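IclR family transcriptional regulator (Brucella abortus, PDB 5WHM) represses transcription as an IclR-type regulator, probably binding DNA through its helix-turn-helix domain and a small effector through its C-terminal domain. Local coordinates at residues C[29-34]-C[50-55]; C[116-121]-C[138-143]; C[125-130]-C[176-181]; C[217-222]-C[249-254]. All blocks are in the same frame, centred on the assembly; numbering follows the deposited sequence.

In the fold
Contact 1 comes first along the chain and belongs to the helix-turn-helix domain. Contacts 2, 3 and 4 lie in the C-terminal domain and all reach its six-stranded antiparallel sheet. The segments of contacts 2 and 3 alternate along the chain. Strands 118-125 and 128-135, which they use, are neighbours in the sheet. Contact 4 follows both and packs helix 244-265 on the same sheet. Its centre is about 14 Å from that of contact 2. Contacts 1 and 4 are about 38 Å apart, centre to centre. Contact 3 bridges the two domains: its 125-130 segment forms salt bridges with contact 1, R34 to D125 and E31 to R126. Both contacts also touch the second subunit.

Contact 1: C[29-34]-C[50-55]; sequences GLEVLR and HKTGLP
T52 turns its methyl group toward the backbone of helix 24-33 at E31. The nearest atom there is a carbonyl oxygen: T52 CG2 lies 4.0 Å from E31 O. The same methyl comes alongside the E31 side chain, with T52 CG2 4.4 Å from E31 CG. CG2 stands anti to the T52 carbonyl carbon and beside its backbone N. This leaves OG1 facing back into its own chain (chi1 59°). OG1 gives a hydrogen bond to I48 O and accepts one from L54 N, 3.2 Å from T52 OG1 and nearly straight at 166°. The second bond makes an ST turn. The two bonds together fix the rotation of T52 and hold the methyl toward helix 24-33. L54 also points toward helix 24-33, and L54 CD1 comes 4.7 Å from V32 CG2. The chain leaves helix 45-52 at G53, where phi is positive, and P55 stands at the N-cap position of helix 56-69. This is the turn of the helix-turn-helix motif, with helix 56-69 in the place of the recognition helix, as in relatives. The E31 carboxylate has its partner in R126. V32 of helix 24-33 packs on L62 and L66 of helix 56-69, and L54 of the turn packs on V59 of the same helix.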
loop_
_atom_site.group_PDB
_atom_site.type_symbol
_atom_site.label_atom_id
_atom_site.label_comp_id
_atom_site.label_asym_id
_atom_site.label_seq_id
_atom_site.Cartn_x
_atom_site.Cartn_y
_atom_site.Cartn_z
ATOM N N GLY C 29 -16.804 -8.128 0.538
ATOM C CA GLY C 29 -15.867 -7.697 -0.493
ATOM C C GLY C 29 -14.455 -7.502 0.030
ATOM O O GLY C 29 -13.482 -7.852 -0.646
ATOM N N LEU C 30 -14.314 -6.933 1.234
ATOM C CA LEU C 30 -12.961 -6.767 1.776
ATOM C C LEU C 30 -12.349 -8.114 2.140
ATOM O O LEU C 30 -11.133 -8.305 1.985
ATOM C CB LEU C 30 -12.981 -5.853 2.995
ATOM C CG LEU C 30 -13.254 -4.394 2.598
ATOM C CD1 LEU C 30 -13.687 -3.611 3.810
ATOM C CD2 LEU C 30 -12.001 -3.776 2.038
ATOM N N GLU C 31 -13.173 -9.059 2.596
ATOM C CA GLU C 31 -12.691 -10.417 2.838
ATOM C C GLU C 31 -12.201 -11.069 1.539
ATOM O O GLU C 31 -11.205 -11.801 1.544
ATOM C CB GLU C 31 -13.817 -11.223 3.471
ATOM C CG GLU C 31 -13.416 -12.267 4.461
ATOM C CD GLU C 31 -12.429 -11.788 5.546
ATOM O OE1 GLU C 31 -12.634 -10.743 6.196
ATOM O OE2 GLU C 31 -11.440 -12.495 5.755
ATOM N N VAL C 32 -12.890 -10.824 0.416
ATOM C CA VAL C 32 -12.391 -11.271 -0.887
ATOM C C VAL C 32 -11.022 -10.647 -1.182
ATOM O O VAL C 32 -10.082 -11.336 -1.587
ATOM C CB VAL C 32 -13.408 -10.933 -2.006
ATOM C CG1 VAL C 32 -12.747 -11.061 -3.410
ATOM C CG2 VAL C 32 -14.672 -11.830 -1.901
ATOM N N LEU C 33 -10.894 -9.332 -1.011
ATOM C CA LEU C 33 -9.600 -8.703 -1.294
ATOM C C LEU C 33 -8.506 -9.235 -0.374
ATOM O O LEU C 33 -7.348 -9.342 -0.792
ATOM C CB LEU C 33 -9.692 -7.184 -1.150
ATOM C CG LEU C 33 -10.508 -6.474 -2.229
ATOM C CD1 LEU C 33 -10.704 -5.002 -1.829
ATOM C CD2 LEU C 33 -9.788 -6.620 -3.594
ATOM N N ARG C 34 -8.854 -9.614 0.862
ATOM C CA ARG C 34 -7.837 -10.168 1.769
ATOM C C ARG C 34 -7.359 -11.559 1.363
ATOM O O ARG C 34 -6.379 -12.048 1.945
ATOM C CB ARG C 34 -8.367 -10.242 3.199
ATOM C CG ARG C 34 -8.513 -8.914 3.916
ATOM C CD ARG C 34 -8.795 -9.182 5.410
ATOM N NE ARG C 34 -8.836 -7.962 6.216
ATOM C CZ ARG C 34 -7.845 -7.543 7.008
ATOM N NH1 ARG C 34 -7.978 -6.411 7.711
ATOM N NH2 ARG C 34 -6.728 -8.258 7.107
ATOM N N HIS C 50 -13.808 -21.000 -1.590
ATOM C CA HIS C 50 -13.289 -21.948 -0.610
ATOM C C HIS C 50 -12.630 -21.209 0.548
ATOM O O HIS C 50 -12.870 -21.537 1.713
ATOM C CB HIS C 50 -12.314 -22.923 -1.264
ATOM C CG HIS C 50 -11.681 -23.871 -0.289
ATOM N ND1 HIS C 50 -10.558 -23.550 0.445
ATOM C CD2 HIS C 50 -12.039 -25.118 0.101
ATOM C CE1 HIS C 50 -10.243 -24.564 1.234
ATOM N NE2 HIS C 50 -11.124 -25.529 1.042
ATOM N N LYS C 51 -11.819 -20.181 0.247
ATOM C CA LYS C 51 -11.109 -19.447 1.296
ATOM C C LYS C 51 -12.059 -18.682 2.210
ATOM O O LYS C 51 -11.806 -18.557 3.415
ATOM C CB LYS C 51 -10.122 -18.449 0.677
ATOM C CG LYS C 51 -8.874 -19.057 0.062
ATOM C CD LYS C 51 -8.012 -17.892 -0.526
ATOM C CE LYS C 51 -6.755 -18.395 -1.214
ATOM N NZ LYS C 51 -5.982 -19.219 -0.292
ATOM N N THR C 52 -13.101 -18.082 1.647
ATOM C CA THR C 52 -13.979 -17.219 2.422
ATOM C C THR C 52 -15.168 -17.954 3.018
ATOM O O THR C 52 -15.787 -17.426 3.944
ATOM C CB THR C 52 -14.529 -16.087 1.559
ATOM O OG1 THR C 52 -15.261 -16.648 0.449
ATOM C CG2 THR C 52 -13.384 -15.112 1.082
ATOM N N GLY C 53 -15.519 -19.128 2.496
ATOM C CA GLY C 53 -16.753 -19.795 2.872
ATOM C C GLY C 53 -18.005 -19.254 2.193
ATOM O O GLY C 53 -19.080 -19.818 2.388
ATOM N N LEU C 54 -17.902 -18.194 1.386
ATOM C CA LEU C 54 -19.082 -17.630 0.731
ATOM C C LEU C 54 -19.495 -18.481 -0.473
ATOM O O LEU C 54 -18.645 -19.064 -1.159
ATOM C CB LEU C 54 -18.802 -16.199 0.259
ATOM C CG LEU C 54 -18.496 -15.173 1.355
ATOM C CD1 LEU C 54 -17.862 -13.888 0.789
ATOM C CD2 LEU C 54 -19.773 -14.880 2.166
ATOM N N PRO C 55 -20.788 -18.520 -0.791
ATOM C CA PRO C 55 -21.218 -19.211 -2.020
ATOM C C PRO C 55 -20.587 -18.601 -3.274
ATOM O O PRO C 55 -20.331 -17.394 -3.362
ATOM C CB PRO C 55 -22.745 -19.029 -2.016
ATOM C CG PRO C 55 -23.100 -18.691 -0.594
ATOM C CD PRO C 55 -21.918 -17.906 -0.072
#

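Contact 2: C[116-121]-C[138-143]; sequences KAAVAM and EGNMTM
N140 extends its CG anti to the backbone N (chi1 -179°), which carries its amide up to the backbone of K116, A117 and A118. The contact lies in the GAF-like C-terminal domain. It joins the loop that follows strand 128-135 to the start of strand 118-125 in the antiparallel sheet. A small second torsion then puts the amino group over the flat peptide unit between A117 and A118. N140 ND2 is 3.6 Å from A117 C and also 3.6 Å from A118 N. It lies over the face of that peptide, somewhat off centre, and the two amide planes are clearly tilted to each other. No hydrogen bond crosses the contact. The A118 methyl points toward the loop, with A118 CB 4.5 Å from N140 ND2. The carbonyl of K116 passes close to the other branch of the amide, but it is used elsewhere, accepting a hydrogen bond from Q241 NE2. K116 has positive phi, and there the chain leaves helix 101-115 to enter the strand. E138 N is bonded to D113 OD1 of the same helix, a second tie between this loop and the region where the strand begins. The rotation of the N140 amide is set from within its own loop. T142 N gives a weak bond to N140 OD1. T142 OG1 donates the shorter one, 2.9 Å from N140 OD1, meeting the carbonyl at 125° and tilted 24° out of its plane.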
loop_
_atom_site.group_PDB
_atom_site.type_symbol
_atom_site.label_atom_id
_atom_site.label_comp_id
_atom_site.label_asym_id
_atom_site.label_seq_id
_atom_site.Cartn_x
_atom_site.Cartn_y
_atom_site.Cartn_z
ATOM N N LYS C 116 24.436 -2.851 13.209
ATOM C CA LYS C 116 24.621 -3.411 11.867
ATOM C C LYS C 116 23.487 -4.370 11.512
ATOM O O LYS C 116 23.693 -5.448 10.953
ATOM C CB LYS C 116 25.996 -4.082 11.735
ATOM C CG LYS C 116 27.148 -3.170 12.152
ATOM C CD LYS C 116 28.496 -3.712 11.703
ATOM C CE LYS C 116 29.620 -2.727 12.011
ATOM N NZ LYS C 116 29.335 -1.376 11.440
ATOM N N ALA C 117 22.263 -3.953 11.824
ATOM C CA ALA C 117 21.113 -4.817 11.634
ATOM C C ALA C 117 19.875 -3.960 11.363
ATOM O O ALA C 117 19.838 -2.771 11.683
ATOM C CB ALA C 117 20.893 -5.711 12.854
ATOM N N ALA C 118 18.842 -4.589 10.816
ATOM C CA ALA C 118 17.618 -3.867 10.470
ATOM C C ALA C 118 16.772 -3.526 11.705
ATOM O O ALA C 118 16.580 -4.356 12.602
ATOM C CB ALA C 118 16.793 -4.692 9.483
ATOM N N VAL C 119 16.264 -2.295 11.744
ATOM C CA VAL C 119 15.349 -1.826 12.783
ATOM C C VAL C 119 14.030 -1.480 12.095
ATOM O O VAL C 119 14.035 -0.805 11.054
ATOM C CB VAL C 119 15.922 -0.616 13.543
ATOM C CG1 VAL C 119 14.960 -0.067 14.575
ATOM C CG2 VAL C 119 17.289 -1.020 14.234
ATOM N N ALA C 120 12.916 -1.969 12.651
ATOM C CA ALA C 120 11.612 -1.813 12.006
ATOM C C ALA C 120 10.593 -1.297 13.012
ATOM O O ALA C 120 10.762 -1.422 14.237
ATOM C CB ALA C 120 11.111 -3.132 11.369
HETATM N N MSE C 121 9.531 -0.714 12.464
HETATM C CA MSE C 121 8.371 -0.295 13.216
HETATM C C MSE C 121 7.125 -1.002 12.622
HETATM O O MSE C 121 6.958 -1.011 11.411
HETATM C CB MSE C 121 8.211 1.221 13.165
HETATM C CG MSE C 121 6.997 1.738 13.907
HETATM SE SE MSE C 121 6.845 3.691 13.757
HETATM C CE MSE C 121 6.541 3.921 11.812
ATOM N N GLU C 138 23.798 1.437 7.947
ATOM C CA GLU C 138 24.760 1.767 6.904
ATOM C C GLU C 138 25.695 0.582 6.690
ATOM O O GLU C 138 26.238 0.027 7.649
ATOM C CB GLU C 138 25.548 3.017 7.304
ATOM C CG GLU C 138 26.370 3.643 6.186
ATOM C CD GLU C 138 26.998 4.962 6.600
ATOM O OE1 GLU C 138 27.185 5.177 7.822
ATOM O OE2 GLU C 138 27.299 5.785 5.705
ATOM N N GLY C 139 25.840 0.160 5.434
ATOM C CA GLY C 139 26.650 -1.014 5.142
ATOM C C GLY C 139 26.080 -2.317 5.664
ATOM O O GLY C 139 26.841 -3.219 6.036
ATOM N N ASN C 140 24.756 -2.437 5.718
ATOM C CA ASN C 140 24.091 -3.683 6.072
ATOM C C ASN C 140 23.581 -4.330 4.786
ATOM O O ASN C 140 22.858 -3.696 4.008
ATOM C CB ASN C 140 22.954 -3.426 7.071
ATOM C CG ASN C 140 22.232 -4.698 7.493
ATOM O OD1 ASN C 140 22.775 -5.793 7.377
ATOM N ND2 ASN C 140 20.990 -4.556 7.976
HETATM N N MSE C 141 23.990 -5.575 4.547
HETATM C CA MSE C 141 23.715 -6.247 3.278
HETATM C C MSE C 141 22.653 -7.332 3.424
HETATM O O MSE C 141 22.605 -8.278 2.637
HETATM C CB MSE C 141 24.997 -6.857 2.713
HETATM C CG MSE C 141 26.229 -5.982 2.879
HETATM SE SE MSE C 141 26.398 -4.589 1.526
HETATM C CE MSE C 141 28.188 -5.036 0.871
ATOM N N THR C 142 21.820 -7.202 4.452
ATOM C CA THR C 142 20.656 -8.063 4.602
ATOM C C THR C 142 19.534 -7.530 3.717
ATOM O O THR C 142 19.310 -6.317 3.652
ATOM C CB THR C 142 20.208 -8.115 6.069
ATOM O OG1 THR C 142 21.348 -8.325 6.918
ATOM C CG2 THR C 142 19.197 -9.241 6.298
HETATM N N MSE C 143 18.854 -8.432 3.011
HETATM C CA MSE C 143 17.674 -8.100 2.204
HETATM C C MSE C 143 16.614 -7.372 3.054
HETATM O O MSE C 143 16.239 -7.845 4.127
HETATM C CB MSE C 143 17.113 -9.387 1.592
HETATM C CG MSE C 143 15.898 -9.237 0.701
HETATM SE SE MSE C 143 14.816 -10.872 0.782
HETATM C CE MSE C 143 13.382 -10.240 1.971
#

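Contact 3: C[125-130]-C[176-181]; sequences DRLSMV and EHIRER
L127 puts its two methyl branches against different residues of helix 168-181. The apolar part is the pair L127 CD2 and I178 CG1, 3.9 Å apart. These two side chains run past each other in opposite directions. L127 CG lies anti to its own carbonyl carbon (chi1 -58°), which sends the branches out to the helix. The other branch meets polar groups. L127 CD1 lies 3.6 Å from R181 NE and 4.2 Å from H177 ND1, obliquely to both flat groups. H177 ND1 is at the edge of the R181 guanidinium, in its plane, but R181 is poorly ordered. Its NE is buried here and has no hydrogen-bond partner in the model. The remaining interactions are backbone bonds that present L127. D125 to S128 form a type II' turn, with D125 N bonded to S128 O at 2.8 Å and S128 N to D125 O at 3.0 Å. This closes a tight beta hairpin between strands 118-125 and 128-135. Next in the strand, M129 packs on V158 and C162 of helix 157-165, and D125 forms a salt bridge with R89 of the second subunit. I178 also rests on W186 of helix 186-203, which follows helix 168-181.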
loop_
_atom_site.group_PDB
_atom_site.type_symbol
_atom_site.label_atom_id
_atom_site.label_comp_id
_atom_site.label_asym_id
_atom_site.label_seq_id
_atom_site.Cartn_x
_atom_site.Cartn_y
_atom_site.Cartn_z
ATOM N N ASP C 125 -2.315 -6.208 12.401
ATOM C CA ASP C 125 -3.561 -6.335 11.626
ATOM C C ASP C 125 -3.991 -7.798 11.708
ATOM O O ASP C 125 -3.301 -8.679 11.178
ATOM C CB ASP C 125 -3.399 -5.874 10.155
ATOM C CG ASP C 125 -4.687 -6.141 9.298
ATOM O OD1 ASP C 125 -4.712 -7.073 8.462
ATOM O OD2 ASP C 125 -5.699 -5.421 9.485
ATOM N N ARG C 126 -5.107 -8.045 12.408
ATOM C CA ARG C 126 -5.661 -9.368 12.707
ATOM C C ARG C 126 -4.625 -10.229 13.413
ATOM O O ARG C 126 -4.262 -9.927 14.552
ATOM C CB ARG C 126 -6.197 -10.073 11.454
ATOM C CG ARG C 126 -7.474 -9.448 10.952
ATOM C CD ARG C 126 -8.245 -10.387 10.049
ATOM N NE ARG C 126 -9.294 -9.639 9.394
ATOM C CZ ARG C 126 -10.155 -10.154 8.532
ATOM N NH1 ARG C 126 -10.095 -11.443 8.199
ATOM N NH2 ARG C 126 -11.069 -9.369 8.007
ATOM N N LEU C 127 -4.132 -11.281 12.757
ATOM C CA LEU C 127 -3.162 -12.180 13.385
ATOM C C LEU C 127 -1.748 -12.002 12.826
ATOM O O LEU C 127 -0.927 -12.922 12.917
ATOM C CB LEU C 127 -3.627 -13.636 13.245
ATOM C CG LEU C 127 -5.014 -13.964 13.831
ATOM C CD1 LEU C 127 -5.539 -15.349 13.401
ATOM C CD2 LEU C 127 -5.002 -13.857 15.352
ATOM N N SER C 128 -1.440 -10.829 12.257
ATOM C CA SER C 128 -0.122 -10.533 11.713
ATOM C C SER C 128 0.363 -9.168 12.200
ATOM O O SER C 128 -0.423 -8.316 12.622
ATOM C CB SER C 128 -0.136 -10.557 10.167
ATOM O OG SER C 128 -0.465 -11.849 9.663
HETATM N N MSE C 129 1.679 -8.983 12.158
HETATM C CA MSE C 129 2.328 -7.685 12.358
HETATM C C MSE C 129 2.677 -7.138 10.986
HETATM O O MSE C 129 3.212 -7.861 10.156
HETATM C CB MSE C 129 3.597 -7.831 13.233
HETATM C CG MSE C 129 3.330 -8.337 14.671
HETATM SE SE MSE C 129 1.983 -7.293 15.648
HETATM C CE MSE C 129 2.978 -5.633 15.817
ATOM N N VAL C 130 2.332 -5.876 10.724
ATOM C CA VAL C 130 2.568 -5.223 9.443
ATOM C C VAL C 130 3.700 -4.217 9.629
ATOM O O VAL C 130 3.600 -3.321 10.469
ATOM C CB VAL C 130 1.293 -4.504 8.951
ATOM C CG1 VAL C 130 1.520 -3.898 7.570
ATOM C CG2 VAL C 130 0.095 -5.480 8.954
ATOM N N GLU C 176 -6.874 -17.487 22.324
ATOM C CA GLU C 176 -7.922 -18.486 22.138
ATOM C C GLU C 176 -8.180 -18.703 20.658
ATOM O O GLU C 176 -8.352 -19.837 20.207
ATOM C CB GLU C 176 -9.201 -18.058 22.864
ATOM N N HIS C 177 -8.135 -17.622 19.880
ATOM C CA HIS C 177 -8.305 -17.701 18.436
ATOM C C HIS C 177 -7.139 -18.414 17.757
ATOM O O HIS C 177 -7.332 -19.112 16.754
ATOM C CB HIS C 177 -8.462 -16.288 17.872
ATOM C CG HIS C 177 -9.418 -16.211 16.742
ATOM N ND1 HIS C 177 -9.030 -16.375 15.431
ATOM C CD2 HIS C 177 -10.760 -16.032 16.723
ATOM C CE1 HIS C 177 -10.089 -16.279 14.648
ATOM N NE2 HIS C 177 -11.151 -16.075 15.409
ATOM N N ILE C 178 -5.916 -18.226 18.260
ATOM C CA ILE C 178 -4.752 -18.863 17.645
ATOM C C ILE C 178 -4.704 -20.355 17.973
ATOM O O ILE C 178 -4.188 -21.161 17.185
ATOM C CB ILE C 178 -3.472 -18.124 18.080
ATOM C CG1 ILE C 178 -3.358 -16.794 17.324
ATOM C CG2 ILE C 178 -2.240 -18.984 17.866
ATOM C CD1 ILE C 178 -2.314 -15.879 17.879
ATOM N N ARG C 179 -5.276 -20.756 19.112
ATOM C CA ARG C 179 -5.320 -22.160 19.506
ATOM C C ARG C 179 -6.164 -23.008 18.560
ATOM O O ARG C 179 -5.990 -24.231 18.519
ATOM C CB ARG C 179 -5.864 -22.262 20.933
ATOM C CG ARG C 179 -5.574 -23.563 21.650
ATOM C CD ARG C 179 -5.890 -23.412 23.125
ATOM N NE ARG C 179 -7.317 -23.542 23.408
ATOM C CZ ARG C 179 -7.862 -24.586 24.036
ATOM N NH1 ARG C 179 -7.093 -25.585 24.458
ATOM N NH2 ARG C 179 -9.175 -24.631 24.250
ATOM N N GLU C 180 -7.069 -22.390 17.799
ATOM C CA GLU C 180 -7.943 -23.107 16.877
ATOM C C GLU C 180 -7.336 -23.223 15.485
ATOM O O GLU C 180 -7.461 -24.266 14.836
ATOM C CB GLU C 180 -9.299 -22.405 16.795
ATOM C CG GLU C 180 -9.895 -22.062 18.151
ATOM C CD GLU C 180 -11.183 -22.809 18.435
ATOM O OE1 GLU C 180 -11.390 -23.897 17.854
ATOM O OE2 GLU C 180 -11.996 -22.303 19.239
ATOM N N ARG C 181 -6.682 -22.159 15.018
ATOM C CA ARG C 181 -5.972 -22.216 13.745
ATOM C C ARG C 181 -4.889 -23.288 13.753
ATOM O O ARG C 181 -4.538 -23.819 12.692
ATOM C CB ARG C 181 -5.364 -20.846 13.443
ATOM C CG ARG C 181 -5.183 -20.530 11.970
ATOM C CD ARG C 181 -5.372 -19.039 11.724
ATOM N NE ARG C 181 -6.619 -18.558 12.318
ATOM C CZ ARG C 181 -7.779 -18.469 11.671
ATOM N NH1 ARG C 181 -8.857 -18.024 12.301
ATOM N NH2 ARG C 181 -7.863 -18.821 10.394
#

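Contact 4: C[217-222]-C[249-254]; sequences NSVAVP and DDIGPR. With ACY (acetic acid), chain J.
V219 and G252 bring the two backbones together, with their CA atoms 6.1 Å apart. The strand 217-222 and the helix 249-254 run nearly the same way, at 25°, and their axes approach to 8.4 Å. This is alpha/beta packing of helix 244-265 on the antiparallel sheet of the GAF-like C-terminal domain. The helix has a wider pi-type turn at 249-251, and a kink at P253, whose N bonds to nothing in the turn before. V219 carries the contact with both branches. Its CG1 sits between the backbone N and the carbonyl carbon (chi1 57°) and lies 3.8 Å from I251 CG2. V219 CG2 comes to 3.9 Å from G252 CA, on bare backbone. Two residues along the strand, V221 CG2 lies loosely near G252 O. Within the helix, away from the strand, R254 NH1 and D250 OD1 form a salt bridge of 3.0 Å. It uses the syn lone pair of the carboxylate, and the partner is tilted 20° from the guanidinium plane. Y114 is bonded to D250 OD2 and in a cation-pi contact with R254. S218 points away from the helix to an acetic acid molecule, probably picked up during crystallisation. S157, V158 and N234 also bind it, a position consistent with an effector pocket. S218 OG is hydrogen-bonded to S157 OG and lies 3.2 Å from the acetic acid O, at best a weak bond.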
loop_
_atom_site.group_PDB
_atom_site.type_symbol
_atom_site.label_atom_id
_atom_site.label_comp_id
_atom_site.label_asym_id
_atom_site.label_seq_id
_atom_site.Cartn_x
_atom_site.Cartn_y
_atom_site.Cartn_z
ATOM N N ASN C 217 17.601 -13.902 14.546
ATOM C CA ASN C 217 17.308 -13.542 15.928
ATOM C C ASN C 217 16.888 -12.082 15.979
ATOM O O ASN C 217 17.365 -11.261 15.193
ATOM C CB ASN C 217 18.500 -13.717 16.843
ATOM C CG ASN C 217 18.975 -15.142 16.924
ATOM O OD1 ASN C 217 18.261 -16.077 16.571
ATOM N ND2 ASN C 217 20.188 -15.319 17.419
ATOM N N SER C 218 16.037 -11.753 16.947
ATOM C CA SER C 218 15.499 -10.409 16.991
ATOM C C SER C 218 14.935 -10.126 18.374
ATOM O O SER C 218 14.612 -11.050 19.140
ATOM C CB SER C 218 14.421 -10.260 15.892
ATOM O OG SER C 218 13.529 -9.211 16.179
ATOM N N VAL C 219 14.885 -8.841 18.713
ATOM C CA VAL C 219 14.358 -8.387 20.001
ATOM C C VAL C 219 13.386 -7.267 19.680
ATOM O O VAL C 219 13.607 -6.516 18.731
ATOM C CB VAL C 219 15.478 -7.889 20.947
ATOM C CG1 VAL C 219 16.283 -6.757 20.303
ATOM C CG2 VAL C 219 14.932 -7.449 22.320
ATOM N N ALA C 220 12.310 -7.151 20.455
ATOM C CA ALA C 220 11.295 -6.140 20.149
ATOM C C ALA C 220 10.793 -5.497 21.430
ATOM O O ALA C 220 10.798 -6.119 22.508
ATOM C CB ALA C 220 10.097 -6.733 19.370
ATOM N N VAL C 221 10.375 -4.241 21.302
ATOM C CA VAL C 221 9.900 -3.441 22.435
ATOM C C VAL C 221 8.635 -2.715 22.000
ATOM O O VAL C 221 8.657 -2.013 20.973
ATOM C CB VAL C 221 10.956 -2.428 22.900
ATOM C CG1 VAL C 221 10.362 -1.447 23.905
ATOM C CG2 VAL C 221 12.178 -3.147 23.506
ATOM N N PRO C 222 7.526 -2.836 22.723
ATOM C CA PRO C 222 6.289 -2.178 22.289
ATOM C C PRO C 222 6.181 -0.762 22.847
ATOM O O PRO C 222 6.861 -0.379 23.799
ATOM C CB PRO C 222 5.202 -3.088 22.877
ATOM C CG PRO C 222 5.834 -3.540 24.223
ATOM C CD PRO C 222 7.338 -3.605 23.971
ATOM N N ASP C 249 21.864 -8.182 26.555
ATOM C CA ASP C 249 22.731 -7.283 27.307
ATOM C C ASP C 249 22.934 -5.924 26.638
ATOM O O ASP C 249 23.296 -4.957 27.321
ATOM C CB ASP C 249 24.105 -7.921 27.491
ATOM C CG ASP C 249 24.079 -9.151 28.415
ATOM O OD1 ASP C 249 22.994 -9.555 28.917
ATOM O OD2 ASP C 249 25.175 -9.704 28.631
ATOM N N ASP C 250 22.757 -5.838 25.321
ATOM C CA ASP C 250 23.185 -4.660 24.573
ATOM C C ASP C 250 22.021 -4.121 23.736
ATOM O O ASP C 250 21.515 -3.024 23.994
ATOM C CB ASP C 250 24.408 -5.011 23.696
ATOM C CG ASP C 250 25.027 -3.783 22.985
ATOM O OD1 ASP C 250 24.683 -2.636 23.345
ATOM O OD2 ASP C 250 25.878 -3.963 22.075
ATOM N N ILE C 251 21.566 -4.875 22.743
ATOM C CA ILE C 251 20.581 -4.315 21.807
ATOM C C ILE C 251 19.237 -4.077 22.501
ATOM O O ILE C 251 18.588 -3.034 22.309
ATOM C CB ILE C 251 20.424 -5.222 20.575
ATOM C CG1 ILE C 251 21.760 -5.390 19.841
ATOM C CG2 ILE C 251 19.376 -4.611 19.572
ATOM C CD1 ILE C 251 22.490 -4.095 19.589
ATOM N N GLY C 252 18.773 -5.052 23.277
ATOM C CA GLY C 252 17.497 -4.935 23.947
ATOM C C GLY C 252 17.386 -3.680 24.800
ATOM O O GLY C 252 16.463 -2.872 24.621
ATOM N N PRO C 253 18.325 -3.496 25.754
ATOM C CA PRO C 253 18.354 -2.237 26.528
ATOM C C PRO C 253 18.440 -0.981 25.664
ATOM O O PRO C 253 17.717 -0.008 25.923
ATOM C CB PRO C 253 19.593 -2.423 27.426
ATOM C CG PRO C 253 19.612 -3.899 27.682
ATOM C CD PRO C 253 19.208 -4.521 26.364
ATOM N N ARG C 254 19.280 -0.972 24.630
ATOM C CA ARG C 254 19.302 0.176 23.720
ATOM C C ARG C 254 17.960 0.375 23.026
ATOM O O ARG C 254 17.547 1.513 22.776
ATOM C CB ARG C 254 20.395 0.007 22.671
ATOM C CG ARG C 254 21.777 0.054 23.231
ATOM C CD ARG C 254 22.752 -0.407 22.187
ATOM N NE ARG C 254 23.479 0.718 21.637
ATOM C CZ ARG C 254 24.722 1.028 21.976
ATOM N NH1 ARG C 254 25.381 0.277 22.843
ATOM N NH2 ARG C 254 25.302 2.079 21.428
HETATM C C ACY J . 11.072 -10.790 14.532
HETATM O O ACY J . 10.562 -9.780 15.084
HETATM O OXT ACY J . 11.172 -11.923 15.078
HETATM C CH3 ACY J . 11.590 -10.638 13.129
#